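Local coordinates for protein SxtG (Microseira wollei, PDB 6U1R) that is an amidinotransferase of saxitoxin biosynthesis that probably works through a cysteine-bound amidino intermediate, at residues K58-L63 with E261-D266; F139-N144 with A369-R374; A216-R221 with Q229-T234; G223-G228 with E249-I254. All blocks are in the same frame, centred on the assembly; numbering follows the deposited sequence.

Interaction 1 of 4, residues K58-L63 with E261-D266; sequences KWTFPL and EALHID
The carbonyl oxygen Trp59 O receives the backbone CA of Glu261 at 3.4 Å in a CA-H...O contact, bent to 148° at the hydrogen, and this weak polar touch is the shortest approach between the two loops. From there the glutamate side chain runs along the next peptide: its CG lies 3.5 Å from Thr60 O. The chain bends at the following bond (chi2 85°), which swings the carboxylate over to the proline. Its OE2 comes to 3.7 Å from Pro62 CA and 3.9 Å from Pro62 CB, van der Waals contacts with C-H groups rather than hydrogen bonds. Thr60 presents its methyl to segment 261-266, while its hydroxyl OG1 is hydrogen-bonded to Asn57 O. That methyl, CG2, meets Leu263 CD2 at 3.6 Å, the two side chains crossing at a slant. In the amidinotransferase family, whose fold is an alpha/beta propeller, the catalytic residues come from loops at the middle of the propeller. Segment 261-266 is probably such a loop, as it holds His264, a predicted active-site residue. Leu263 touches on two sides: CD2 meets Thr60, and CD1 sits 3.3 Å above the imidazole plane of His264, displaced toward the ring rim. Its chi2 of 19° is nearly eclipsed. The histidine itself reaches Asp215, a second predicted catalytic residue, through its NE2. Trp59 sends its indole away from this meeting, to pack edge-to-face with Phe194 and Phe196.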
loop_
_atom_site.group_PDB
_atom_site.type_symbol
_atom_site.label_atom_id
_atom_site.label_comp_id
_atom_site.label_asym_id
_atom_site.label_seq_id
_atom_site.Cartn_x
_atom_site.Cartn_y
_atom_site.Cartn_z
ATOM N N LYS A 58 13.072 20.294 -7.973
ATOM C CA LYS A 58 13.850 21.523 -8.057
ATOM C C LYS A 58 14.745 21.714 -6.834
ATOM O O LYS A 58 15.741 22.440 -6.911
ATOM C CB LYS A 58 12.933 22.731 -8.241
ATOM C CG LYS A 58 12.089 23.103 -7.049
ATOM C CD LYS A 58 11.129 24.217 -7.465
ATOM C CE LYS A 58 10.320 24.761 -6.308
ATOM N NZ LYS A 58 9.543 25.971 -6.766
ATOM N N TRP A 59 14.440 21.057 -5.719
ATOM C CA TRP A 59 15.232 21.208 -4.505
ATOM C C TRP A 59 16.392 20.219 -4.428
ATOM O O TRP A 59 17.112 20.198 -3.420
ATOM C CB TRP A 59 14.317 21.088 -3.278
ATOM C CG TRP A 59 13.272 22.174 -3.276
ATOM C CD1 TRP A 59 11.938 22.026 -3.451
ATOM C CD2 TRP A 59 13.508 23.587 -3.133
ATOM N NE1 TRP A 59 11.315 23.260 -3.426
ATOM C CE2 TRP A 59 12.257 24.231 -3.221
ATOM C CE3 TRP A 59 14.654 24.362 -2.927
ATOM C CZ2 TRP A 59 12.117 25.618 -3.114
ATOM C CZ3 TRP A 59 14.515 25.745 -2.822
ATOM C CH2 TRP A 59 13.252 26.355 -2.912
ATOM N N THR A 60 16.604 19.417 -5.465
ATOM C CA THR A 60 17.814 18.623 -5.582
ATOM C C THR A 60 18.914 19.370 -6.315
ATOM O O THR A 60 19.949 18.774 -6.623
ATOM C CB THR A 60 17.520 17.301 -6.295
ATOM O OG1 THR A 60 17.093 17.544 -7.648
ATOM C CG2 THR A 60 16.444 16.549 -5.560
ATOM N N PHE A 61 18.723 20.666 -6.586
ATOM C CA PHE A 61 19.718 21.458 -7.288
ATOM C C PHE A 61 20.222 22.583 -6.394
ATOM O O PHE A 61 19.409 23.316 -5.821
ATOM C CB PHE A 61 19.124 22.059 -8.575
ATOM C CG PHE A 61 18.690 21.029 -9.576
ATOM C CD1 PHE A 61 19.599 20.511 -10.475
ATOM C CD2 PHE A 61 17.377 20.572 -9.619
ATOM C CE1 PHE A 61 19.211 19.557 -11.405
ATOM C CE2 PHE A 61 16.986 19.609 -10.550
ATOM C CZ PHE A 61 17.902 19.111 -11.437
ATOM N N PRO A 62 21.530 22.779 -6.266
ATOM C CA PRO A 62 22.002 24.013 -5.630
ATOM C C PRO A 62 21.548 25.203 -6.460
ATOM O O PRO A 62 21.371 25.100 -7.676
ATOM C CB PRO A 62 23.529 23.860 -5.620
ATOM C CG PRO A 62 23.827 22.902 -6.731
ATOM C CD PRO A 62 22.635 21.979 -6.825
ATOM N N LEU A 63 21.323 26.331 -5.786
ATOM C CA LEU A 63 20.729 27.484 -6.460
ATOM C C LEU A 63 21.440 27.818 -7.769
ATOM O O LEU A 63 20.795 28.248 -8.733
ATOM C CB LEU A 63 20.739 28.699 -5.528
ATOM C CG LEU A 63 20.312 30.029 -6.156
ATOM C CD1 LEU A 63 18.925 29.919 -6.796
ATOM C CD2 LEU A 63 20.340 31.135 -5.108
ATOM N N GLU A 261 20.414 19.198 -0.649
ATOM C CA GLU A 261 19.671 18.599 -1.752
ATOM C C GLU A 261 19.261 17.143 -1.472
ATOM O O GLU A 261 18.929 16.416 -2.417
ATOM C CB GLU A 261 20.527 18.641 -3.026
ATOM C CG GLU A 261 20.915 20.055 -3.495
ATOM C CD GLU A 261 22.155 20.612 -2.820
ATOM O OE1 GLU A 261 23.084 19.830 -2.536
ATOM O OE2 GLU A 261 22.216 21.841 -2.604
ATOM N N ALA A 262 19.323 16.711 -0.210
ATOM C CA ALA A 262 19.310 15.288 0.116
ATOM C C ALA A 262 18.093 14.592 -0.467
ATOM O O ALA A 262 16.954 15.030 -0.278
ATOM C CB ALA A 262 19.345 15.081 1.632
ATOM N N LEU A 263 18.353 13.467 -1.149
ATOM C CA LEU A 263 17.311 12.633 -1.732
ATOM C C LEU A 263 17.984 11.286 -2.024
ATOM O O LEU A 263 18.765 11.179 -2.973
ATOM C CB LEU A 263 16.731 13.276 -2.985
ATOM C CG LEU A 263 15.613 12.628 -3.811
ATOM C CD1 LEU A 263 14.832 11.571 -3.118
ATOM C CD2 LEU A 263 14.651 13.726 -4.266
ATOM N N HIS A 264 17.733 10.312 -1.150
ATOM C CA HIS A 264 18.332 8.978 -1.139
ATOM C C HIS A 264 19.669 8.995 -0.411
ATOM O O HIS A 264 20.393 9.997 -0.433
ATOM C CB HIS A 264 18.459 8.393 -2.556
ATOM C CG HIS A 264 17.150 8.359 -3.279
ATOM N ND1 HIS A 264 17.042 8.472 -4.649
ATOM C CD2 HIS A 264 15.883 8.265 -2.806
ATOM C CE1 HIS A 264 15.763 8.462 -4.987
ATOM N NE2 HIS A 264 15.040 8.315 -3.890
ATOM N N ILE A 265 19.951 7.905 0.303
ATOM C CA ILE A 265 21.096 7.824 1.211
ATOM C C ILE A 265 22.297 7.103 0.588
ATOM O O ILE A 265 23.388 7.091 1.196
ATOM C CB ILE A 265 20.657 7.147 2.532
ATOM C CG1 ILE A 265 21.541 7.566 3.726
ATOM C CG2 ILE A 265 20.574 5.602 2.389
ATOM C CD1 ILE A 265 20.994 7.074 5.102
ATOM N N ASP A 266 22.146 6.520 -0.603
ATOM C CA ASP A 266 23.154 5.601 -1.113
ATOM C C ASP A 266 24.253 6.303 -1.932
ATOM O O ASP A 266 24.964 5.646 -2.703
ATOM C CB ASP A 266 22.499 4.422 -1.875
ATOM C CG ASP A 266 21.479 4.816 -2.941
ATOM O OD1 ASP A 266 21.065 5.981 -3.036
ATOM O OD2 ASP A 266 21.053 3.878 -3.696
#

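Interaction 2 of 4, residues F139-N144 with A369-R374; sequences FLVIGN and ATLDVR
Leu371 inserts its isobutyl group between Phe139 and Val141, joining the edge strands of two separate sheets in what is probably the alpha/beta propeller of the amidinotransferase family. The axes of strands 139-142 and 370-374 pass 7.6 Å apart at 28°, so side chains and not backbone bonds link them. Packing is tight at the leucine. Its CG is set anti to its own backbone nitrogen (chi1 -170°), which places both methyls against strand 139-142. CD2 approaches Phe139 CB at 3.8 Å, the two side chains crossing at about a right angle, while CD1 stands 3.5 Å from the carbonyl oxygen Phe139 O. Val141 meets the leucine at a slant, with its CG2 3.7 Å from Leu371 CG. The contact slackens further along the strands. Here Val373 points away from strand 139-142 and packs on Glu39 and Ile41 of strand 37-42 instead; Val373 and Arg374 stand together opposite Glu39, a classic beta bulge. Asp372, the centre of an inverse gamma turn, turns its carboxylate to Arg136, Arg221 and Arg375. Even this slacker end is buried, and no solvent-facing side is found among the touching residues. There the two valine side chains come no nearer than 4.4 Å, Val141 CG2 to Val373 CG1, and the second methyl of Val141, CG1, rests 4.2 Å from Val373 O.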
loop_
_atom_site.group_PDB
_atom_site.type_symbol
_atom_site.label_atom_id
_atom_site.label_comp_id
_atom_site.label_asym_id
_atom_site.label_seq_id
_atom_site.Cartn_x
_atom_site.Cartn_y
_atom_site.Cartn_z
ATOM N N PHE A 139 11.006 0.039 -3.825
ATOM C CA PHE A 139 10.760 -1.136 -2.994
ATOM C C PHE A 139 11.890 -1.327 -1.994
ATOM O O PHE A 139 13.052 -1.116 -2.331
ATOM C CB PHE A 139 10.697 -2.447 -3.794
ATOM C CG PHE A 139 9.804 -2.410 -5.006
ATOM C CD1 PHE A 139 8.450 -2.621 -4.876
ATOM C CD2 PHE A 139 10.327 -2.181 -6.265
ATOM C CE1 PHE A 139 7.616 -2.621 -5.988
ATOM C CE2 PHE A 139 9.490 -2.161 -7.390
ATOM C CZ PHE A 139 8.138 -2.377 -7.238
ATOM N N LEU A 140 11.542 -1.796 -0.809
ATOM C CA LEU A 140 12.482 -2.324 0.165
ATOM C C LEU A 140 12.369 -3.837 0.190
ATOM O O LEU A 140 11.256 -4.377 0.169
ATOM C CB LEU A 140 12.184 -1.822 1.569
ATOM C CG LEU A 140 12.484 -0.406 1.975
ATOM C CD1 LEU A 140 11.743 -0.158 3.320
ATOM C CD2 LEU A 140 13.984 -0.247 2.120
ATOM N N VAL A 141 13.507 -4.519 0.253
ATOM C CA VAL A 141 13.533 -5.958 0.493
ATOM C C VAL A 141 14.016 -6.167 1.917
ATOM O O VAL A 141 15.166 -5.833 2.239
ATOM C CB VAL A 141 14.436 -6.709 -0.499
ATOM C CG1 VAL A 141 14.323 -8.213 -0.234
ATOM C CG2 VAL A 141 14.056 -6.400 -1.911
ATOM N N ILE A 142 13.150 -6.725 2.763
ATOM C CA ILE A 142 13.451 -6.976 4.171
ATOM C C ILE A 142 13.261 -8.475 4.393
ATOM O O ILE A 142 12.135 -8.944 4.607
ATOM C CB ILE A 142 12.565 -6.172 5.131
ATOM C CG1 ILE A 142 12.610 -4.667 4.827
ATOM C CG2 ILE A 142 12.999 -6.429 6.592
ATOM C CD1 ILE A 142 14.001 -4.043 4.917
ATOM N N GLY A 143 14.345 -9.237 4.335
ATOM C CA GLY A 143 14.216 -10.674 4.529
ATOM C C GLY A 143 13.456 -11.302 3.372
ATOM O O GLY A 143 13.904 -11.221 2.227
ATOM N N ASN A 144 12.299 -11.905 3.637
ATOM C CA ASN A 144 11.493 -12.514 2.593
ATOM C C ASN A 144 10.334 -11.623 2.146
ATOM O O ASN A 144 9.455 -12.100 1.421
ATOM C CB ASN A 144 10.951 -13.878 3.052
ATOM C CG ASN A 144 9.975 -13.763 4.213
ATOM O OD1 ASN A 144 9.677 -12.668 4.686
ATOM N ND2 ASN A 144 9.455 -14.903 4.665
ATOM N N ALA A 369 20.181 1.230 -9.545
ATOM C CA ALA A 369 19.698 0.501 -10.699
ATOM C C ALA A 369 19.329 -0.937 -10.381
ATOM O O ALA A 369 18.888 -1.646 -11.293
ATOM C CB ALA A 369 20.761 0.524 -11.807
ATOM N N THR A 370 19.457 -1.373 -9.125
ATOM C CA THR A 370 19.217 -2.767 -8.775
ATOM C C THR A 370 18.313 -2.905 -7.561
ATOM O O THR A 370 18.230 -2.018 -6.707
ATOM C CB THR A 370 20.542 -3.503 -8.488
ATOM O OG1 THR A 370 21.288 -2.786 -7.492
ATOM C CG2 THR A 370 21.344 -3.671 -9.777
ATOM N N LEU A 371 17.625 -4.041 -7.489
ATOM C CA LEU A 371 16.972 -4.485 -6.266
ATOM C C LEU A 371 17.461 -5.904 -6.002
ATOM O O LEU A 371 17.141 -6.823 -6.765
ATOM C CB LEU A 371 15.440 -4.437 -6.382
ATOM C CG LEU A 371 14.694 -4.657 -5.060
ATOM C CD1 LEU A 371 14.872 -3.446 -4.127
ATOM C CD2 LEU A 371 13.218 -4.939 -5.259
ATOM N N ASP A 372 18.237 -6.081 -4.933
ATOM C CA ASP A 372 18.833 -7.383 -4.597
ATOM C C ASP A 372 17.822 -8.273 -3.883
ATOM O O ASP A 372 17.825 -8.396 -2.653
ATOM C CB ASP A 372 20.076 -7.192 -3.732
ATOM C CG ASP A 372 19.803 -6.380 -2.485
ATOM O OD1 ASP A 372 19.155 -5.325 -2.612
ATOM O OD2 ASP A 372 20.230 -6.784 -1.378
ATOM N N VAL A 373 17.010 -8.995 -4.662
ATOM C CA VAL A 373 15.934 -9.779 -4.065
ATOM C C VAL A 373 16.442 -11.043 -3.368
ATOM O O VAL A 373 15.785 -11.534 -2.446
ATOM C CB VAL A 373 14.856 -10.109 -5.125
ATOM C CG1 VAL A 373 14.214 -8.823 -5.620
ATOM C CG2 VAL A 373 15.424 -10.856 -6.283
ATOM N N ARG A 374 17.582 -11.603 -3.767
ATOM C CA ARG A 374 18.081 -12.805 -3.090
ATOM C C ARG A 374 19.583 -12.718 -2.877
ATOM O O ARG A 374 20.360 -12.711 -3.839
ATOM C CB ARG A 374 17.740 -14.090 -3.843
ATOM C CG ARG A 374 18.087 -15.316 -3.001
ATOM C CD ARG A 374 17.411 -16.597 -3.490
ATOM N NE ARG A 374 17.906 -16.989 -4.801
ATOM C CZ ARG A 374 17.295 -16.740 -5.957
ATOM N NH1 ARG A 374 16.152 -16.077 -6.007
ATOM N NH2 ARG A 374 17.848 -17.153 -7.082
#

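Interaction 3 of 4, residues A216-R221 with Q229-T234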
loop_
_atom_site.group_PDB
_atom_site.type_symbol
_atom_site.label_atom_id
_atom_site.label_comp_id
_atom_site.label_asym_id
_atom_site.label_seq_id
_atom_site.Cartn_x
_atom_site.Cartn_y
_atom_site.Cartn_z
ATOM N N ALA A 216 12.397 4.072 -0.723
ATOM C CA ALA A 216 13.146 2.972 -0.130
ATOM C C ALA A 216 14.641 3.259 -0.131
ATOM O O ALA A 216 15.369 2.801 0.757
ATOM C CB ALA A 216 12.834 1.679 -0.885
ATOM N N ALA A 217 15.114 4.028 -1.101
ATOM C CA ALA A 217 16.546 4.279 -1.211
ATOM C C ALA A 217 17.050 5.326 -0.224
ATOM O O ALA A 217 18.255 5.621 -0.229
ATOM C CB ALA A 217 16.887 4.700 -2.636
ATOM N N ASP A 218 16.186 5.875 0.639
ATOM C CA ASP A 218 16.666 6.635 1.793
ATOM C C ASP A 218 17.079 5.730 2.965
ATOM O O ASP A 218 17.385 6.255 4.055
ATOM C CB ASP A 218 15.602 7.638 2.267
ATOM C CG ASP A 218 15.690 8.972 1.538
ATOM O OD1 ASP A 218 16.828 9.450 1.322
ATOM O OD2 ASP A 218 14.622 9.520 1.171
ATOM N N PHE A 219 17.130 4.408 2.748
ATOM C CA PHE A 219 17.515 3.432 3.766
ATOM C C PHE A 219 18.550 2.453 3.219
ATOM O O PHE A 219 18.528 2.103 2.033
ATOM C CB PHE A 219 16.297 2.653 4.274
ATOM C CG PHE A 219 15.224 3.532 4.839
ATOM C CD1 PHE A 219 14.257 4.083 4.012
ATOM C CD2 PHE A 219 15.195 3.832 6.187
ATOM C CE1 PHE A 219 13.286 4.900 4.516
ATOM C CE2 PHE A 219 14.201 4.649 6.701
ATOM C CZ PHE A 219 13.254 5.191 5.866
ATOM N N VAL A 220 19.478 2.031 4.091
ATOM C CA VAL A 220 20.408 0.944 3.791
ATOM C C VAL A 220 20.340 -0.069 4.927
ATOM O O VAL A 220 20.034 0.277 6.073
ATOM C CB VAL A 220 21.858 1.438 3.577
ATOM C CG1 VAL A 220 21.986 2.072 2.217
ATOM C CG2 VAL A 220 22.271 2.418 4.676
ATOM N N ARG A 221 20.613 -1.340 4.601
ATOM C CA ARG A 221 20.253 -2.478 5.456
ATOM C C ARG A 221 21.475 -3.194 6.023
ATOM O O ARG A 221 22.338 -3.649 5.259
ATOM C CB ARG A 221 19.409 -3.469 4.654
ATOM C CG ARG A 221 18.008 -2.909 4.247
ATOM C CD ARG A 221 17.326 -3.700 3.139
ATOM N NE ARG A 221 18.247 -3.783 2.017
ATOM C CZ ARG A 221 18.627 -4.897 1.411
ATOM N NH1 ARG A 221 18.084 -6.082 1.715
ATOM N NH2 ARG A 221 19.559 -4.816 0.473
ATOM N N GLN A 229 17.573 8.317 6.557
ATOM C CA GLN A 229 17.642 9.760 6.735
ATOM C C GLN A 229 16.309 10.378 6.335
ATOM O O GLN A 229 15.602 9.854 5.477
ATOM C CB GLN A 229 18.758 10.387 5.878
ATOM C CG GLN A 229 18.552 10.113 4.382
ATOM C CD GLN A 229 19.529 10.825 3.465
ATOM O OE1 GLN A 229 20.568 11.333 3.901
ATOM N NE2 GLN A 229 19.198 10.860 2.165
ATOM N N LYS A 230 15.987 11.515 6.952
ATOM C CA LYS A 230 15.012 12.433 6.374
ATOM C C LYS A 230 15.592 13.068 5.107
ATOM O O LYS A 230 16.804 13.204 4.964
ATOM C CB LYS A 230 14.643 13.518 7.392
ATOM C CG LYS A 230 13.884 12.989 8.631
ATOM C CD LYS A 230 13.486 14.114 9.599
ATOM C CE LYS A 230 12.217 14.806 9.130
ATOM N NZ LYS A 230 11.834 15.888 10.060
ATOM N N SER A 231 14.721 13.439 4.172
ATOM C CA SER A 231 15.161 13.981 2.886
ATOM C C SER A 231 14.024 14.789 2.283
ATOM O O SER A 231 12.994 15.001 2.919
ATOM C CB SER A 231 15.579 12.863 1.926
ATOM O OG SER A 231 14.430 12.178 1.502
ATOM N N HIS A 232 14.206 15.235 1.035
ATOM C CA HIS A 232 13.106 15.915 0.362
ATOM C C HIS A 232 11.925 15.008 0.041
ATOM O O HIS A 232 10.893 15.540 -0.370
ATOM C CB HIS A 232 13.606 16.594 -0.898
ATOM C CG HIS A 232 14.442 17.800 -0.606
ATOM N ND1 HIS A 232 13.948 18.888 0.077
ATOM C CD2 HIS A 232 15.744 18.073 -0.858
ATOM C CE1 HIS A 232 14.897 19.795 0.208
ATOM N NE2 HIS A 232 16.000 19.328 -0.353
ATOM N N VAL A 233 12.017 13.689 0.234
ATOM C CA VAL A 233 10.877 12.808 0.015
ATOM C C VAL A 233 10.511 11.953 1.230
ATOM O O VAL A 233 9.395 11.417 1.260
ATOM C CB VAL A 233 11.090 11.899 -1.219
ATOM C CG1 VAL A 233 11.258 12.741 -2.473
ATOM C CG2 VAL A 233 12.281 10.970 -1.013
ATOM N N THR A 234 11.376 11.817 2.234
ATOM C CA THR A 234 11.132 10.944 3.382
ATOM C C THR A 234 10.961 11.813 4.625
ATOM O O THR A 234 11.875 12.561 4.977
ATOM C CB THR A 234 12.288 9.952 3.564
ATOM O OG1 THR A 234 12.316 9.038 2.453
ATOM C CG2 THR A 234 12.120 9.143 4.843
#
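Asp218 and Thr234 approach from opposite directions, while Gln229 crosses the aspartate at about a right angle, and together with Ser231 the threonine and glutamine grip both carboxylate oxygens. The Gln229 amide plane is turned 55° from that of the carboxylate. Its NE2 nevertheless gives a nearly straight hydrogen bond of 2.9 Å to Asp218 OD1, with the acceptor lying in the amide plane. Two hydroxyls donate to the other oxygen: Thr234 OG1 reaches Asp218 OD2 at 2.7 Å from the anti side, 21° out of the carboxylate plane, and Ser231 OG reaches Asp218 OD2 at 2.7 Å from above it, on the same face. Ser231 OG lies between its backbone N and carbonyl carbon (chi1 72°), where it also accepts from Val233 N at 3.1 Å and from Thr234 N at 3.2 Å. The main chains add one bond, Gln229 N to Asp218 O at 3.2 Å. Beside this network, Thr234 CG2 rests 4.2 Å from Phe219 CZ. Outside the pair, Thr234 OG1 bonds to the backbone N of Asp215, and Asp218 OD1 takes a weak bond from His264 N. Ser231 thus forms an ST turn and ST motif whose hydroxyl ties to a buried aspartate, probably a second shell behind the predicted catalytic residues Asp215 and His264.

Interaction 4 of 4, residues G223-G228 with E249-I254; sequences GRDIFG and EYRIHI
Strands 225-229 and 251-255 are the two parallel strands of a beta-alpha-beta unit, and a salt bridge joins Asp225 of one to Arg251 of the other. Arg251 grips the carboxylate side-on: NE donates to Asp225 OD1 at 2.9 Å and NH2 to Asp225 OD2 at 3.1 Å, both on the syn side but more than 30° out of the carboxylate plane. A bend at chi3 (-73°) folds the arginine back so that its guanidinium edge meets the aspartate. His253 NE2 donates to the same Asp225 OD1 at 2.8 Å, from the opposite face and on the anti side, so this oxygen is clasped between two donors; the neighbouring charge probably helps to keep the aspartate ionised. The imidazole is also near-parallel to the Phe227 ring, with planes 28° apart and centroids 5.2 Å apart, slid so far that they barely overlap. Helix 236-245 makes the connection between the strands and covers the sheet face that carries Ile252 and Ile254. Between the strands the backbone ladder is regular, for example His253 N to Ile226 O at 2.7 Å. On the face of the isoleucines, Ile226 CD1 packs against Tyr250 CD1 at 3.9 Å, and Gly223 O lies at the edge of the tyrosine ring. Ahead of the strands, the extended Arg224 lays NH1 on Glu249 OE1 at 2.6 Å in a nearly straight, salt-bridged hydrogen bond to the anti lone pair of that oxygen, while the same NH1 binds Glu249 O at 2.9 Å.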
loop_
_atom_site.group_PDB
_atom_site.type_symbol
_atom_site.label_atom_id
_atom_site.label_comp_id
_atom_site.label_asym_id
_atom_site.label_seq_id
_atom_site.Cartn_x
_atom_site.Cartn_y
_atom_site.Cartn_z
ATOM N N GLY A 223 21.223 -6.073 8.468
ATOM C CA GLY A 223 20.553 -7.069 9.302
ATOM C C GLY A 223 19.486 -6.427 10.159
ATOM O O GLY A 223 18.618 -5.698 9.660
ATOM N N ARG A 224 19.545 -6.681 11.472
ATOM C CA ARG A 224 18.545 -6.151 12.389
ATOM C C ARG A 224 18.596 -4.628 12.526
ATOM O O ARG A 224 17.639 -4.042 13.048
ATOM C CB ARG A 224 18.708 -6.771 13.780
ATOM C CG ARG A 224 18.299 -8.226 13.867
ATOM C CD ARG A 224 18.093 -8.680 15.300
ATOM N NE ARG A 224 17.731 -10.099 15.357
ATOM C CZ ARG A 224 16.491 -10.576 15.310
ATOM N NH1 ARG A 224 15.449 -9.761 15.214
ATOM N NH2 ARG A 224 16.293 -11.896 15.371
ATOM N N ASP A 225 19.665 -3.983 12.067
ATOM C CA ASP A 225 19.815 -2.536 12.154
ATOM C C ASP A 225 19.785 -1.954 10.749
ATOM O O ASP A 225 20.527 -2.407 9.867
ATOM C CB ASP A 225 21.109 -2.171 12.884
ATOM C CG ASP A 225 21.102 -2.663 14.300
ATOM O OD1 ASP A 225 20.427 -2.025 15.131
ATOM O OD2 ASP A 225 21.732 -3.713 14.571
ATOM N N ILE A 226 18.906 -0.965 10.550
ATOM C CA ILE A 226 18.702 -0.273 9.282
ATOM C C ILE A 226 18.970 1.216 9.511
ATOM O O ILE A 226 18.580 1.774 10.545
ATOM C CB ILE A 226 17.265 -0.518 8.763
ATOM C CG1 ILE A 226 17.059 -1.996 8.410
ATOM C CG2 ILE A 226 16.943 0.362 7.544
ATOM C CD1 ILE A 226 15.611 -2.396 8.252
ATOM N N PHE A 227 19.661 1.851 8.579
ATOM C CA PHE A 227 19.989 3.271 8.684
ATOM C C PHE A 227 19.207 4.053 7.639
ATOM O O PHE A 227 19.161 3.651 6.474
ATOM C CB PHE A 227 21.487 3.485 8.517
ATOM C CG PHE A 227 22.284 2.829 9.593
ATOM C CD1 PHE A 227 22.549 3.501 10.774
ATOM C CD2 PHE A 227 22.695 1.520 9.467
ATOM C CE1 PHE A 227 23.245 2.896 11.789
ATOM C CE2 PHE A 227 23.397 0.906 10.498
ATOM C CZ PHE A 227 23.662 1.606 11.657
ATOM N N GLY A 228 18.590 5.160 8.060
ATOM C CA GLY A 228 17.846 6.007 7.147
ATOM C C GLY A 228 18.152 7.470 7.401
ATOM O O GLY A 228 18.892 7.819 8.326
ATOM N N GLU A 249 11.410 -7.148 14.758
ATOM C CA GLU A 249 12.730 -7.707 14.496
ATOM C C GLU A 249 13.804 -6.683 14.158
ATOM O O GLU A 249 14.986 -7.038 14.211
ATOM C CB GLU A 249 12.678 -8.729 13.344
ATOM C CG GLU A 249 11.637 -9.854 13.480
ATOM C CD GLU A 249 11.919 -10.823 14.622
ATOM O OE1 GLU A 249 13.018 -10.785 15.213
ATOM O OE2 GLU A 249 11.018 -11.628 14.939
ATOM N N TYR A 250 13.449 -5.434 13.833
ATOM C CA TYR A 250 14.395 -4.476 13.274
ATOM C C TYR A 250 14.397 -3.177 14.069
ATOM O O TYR A 250 13.395 -2.782 14.674
ATOM C CB TYR A 250 14.064 -4.158 11.799
ATOM C CG TYR A 250 14.196 -5.356 10.917
ATOM C CD1 TYR A 250 15.403 -5.661 10.315
ATOM C CD2 TYR A 250 13.124 -6.217 10.716
ATOM C CE1 TYR A 250 15.544 -6.781 9.508
ATOM C CE2 TYR A 250 13.246 -7.332 9.907
ATOM C CZ TYR A 250 14.470 -7.612 9.316
ATOM O OH TYR A 250 14.597 -8.720 8.517
ATOM N N ARG A 251 15.545 -2.517 14.044
ATOM C CA ARG A 251 15.733 -1.202 14.633
ATOM C C ARG A 251 16.208 -0.266 13.536
ATOM O O ARG A 251 17.181 -0.579 12.841
ATOM C CB ARG A 251 16.769 -1.248 15.760
ATOM C CG ARG A 251 16.466 -2.268 16.852
ATOM C CD ARG A 251 17.688 -2.513 17.738
ATOM N NE ARG A 251 18.743 -3.302 17.078
ATOM C CZ ARG A 251 19.056 -4.572 17.362
ATOM N NH1 ARG A 251 18.399 -5.251 18.299
ATOM N NH2 ARG A 251 20.049 -5.177 16.711
ATOM N N ILE A 252 15.543 0.882 13.395
ATOM C CA ILE A 252 15.906 1.886 12.395
ATOM C C ILE A 252 16.583 3.068 13.072
ATOM O O ILE A 252 16.020 3.673 13.996
ATOM C CB ILE A 252 14.675 2.358 11.607
ATOM C CG1 ILE A 252 13.940 1.144 11.033
ATOM C CG2 ILE A 252 15.108 3.366 10.524
ATOM C CD1 ILE A 252 12.846 1.490 10.059
ATOM N N HIS A 253 17.769 3.418 12.578
ATOM C CA HIS A 253 18.590 4.503 13.100
ATOM C C HIS A 253 18.615 5.614 12.065
ATOM O O HIS A 253 18.823 5.342 10.885
ATOM C CB HIS A 253 20.011 4.020 13.366
ATOM C CG HIS A 253 20.068 2.800 14.227
ATOM N ND1 HIS A 253 20.142 2.863 15.603
ATOM C CD2 HIS A 253 20.026 1.486 13.906
ATOM C CE1 HIS A 253 20.161 1.632 16.091
ATOM N NE2 HIS A 253 20.089 0.779 15.082
ATOM N N ILE A 254 18.415 6.851 12.496
ATOM C CA ILE A 254 18.292 7.977 11.572
ATOM C C ILE A 254 19.560 8.813 11.664
ATOM O O ILE A 254 19.927 9.265 12.754
ATOM C CB ILE A 254 17.039 8.809 11.881
ATOM C CG1 ILE A 254 15.786 7.940 11.704
ATOM C CG2 ILE A 254 16.966 10.055 10.994
ATOM C CD1 ILE A 254 15.652 7.273 10.286
#

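Interactions 3 and 4 each touch all the other contacts. The centre of interaction 3 lies about 12 Å from those of interactions 1 and 4 and about 15 Å from that of interaction 2. Probable backbone hydrogen bonds tie it to the loop of interaction 1, Ile265 N to Ala217 O at 2.9 Å and His232 N to Ala262 O at 3.1 Å, close to the predicted catalytic His264. Toward interaction 2 the link is the salt bridge of Arg221 NH2 with Asp372 OD2, 2.8 Å. Strand 219-222 pairs with strand 225-229, probably through Val220 N to Phe227 O at 2.9 Å, putting interactions 3 and 4 in one sheet. Interactions 1 and 2, with centres about 24 Å apart, do not touch.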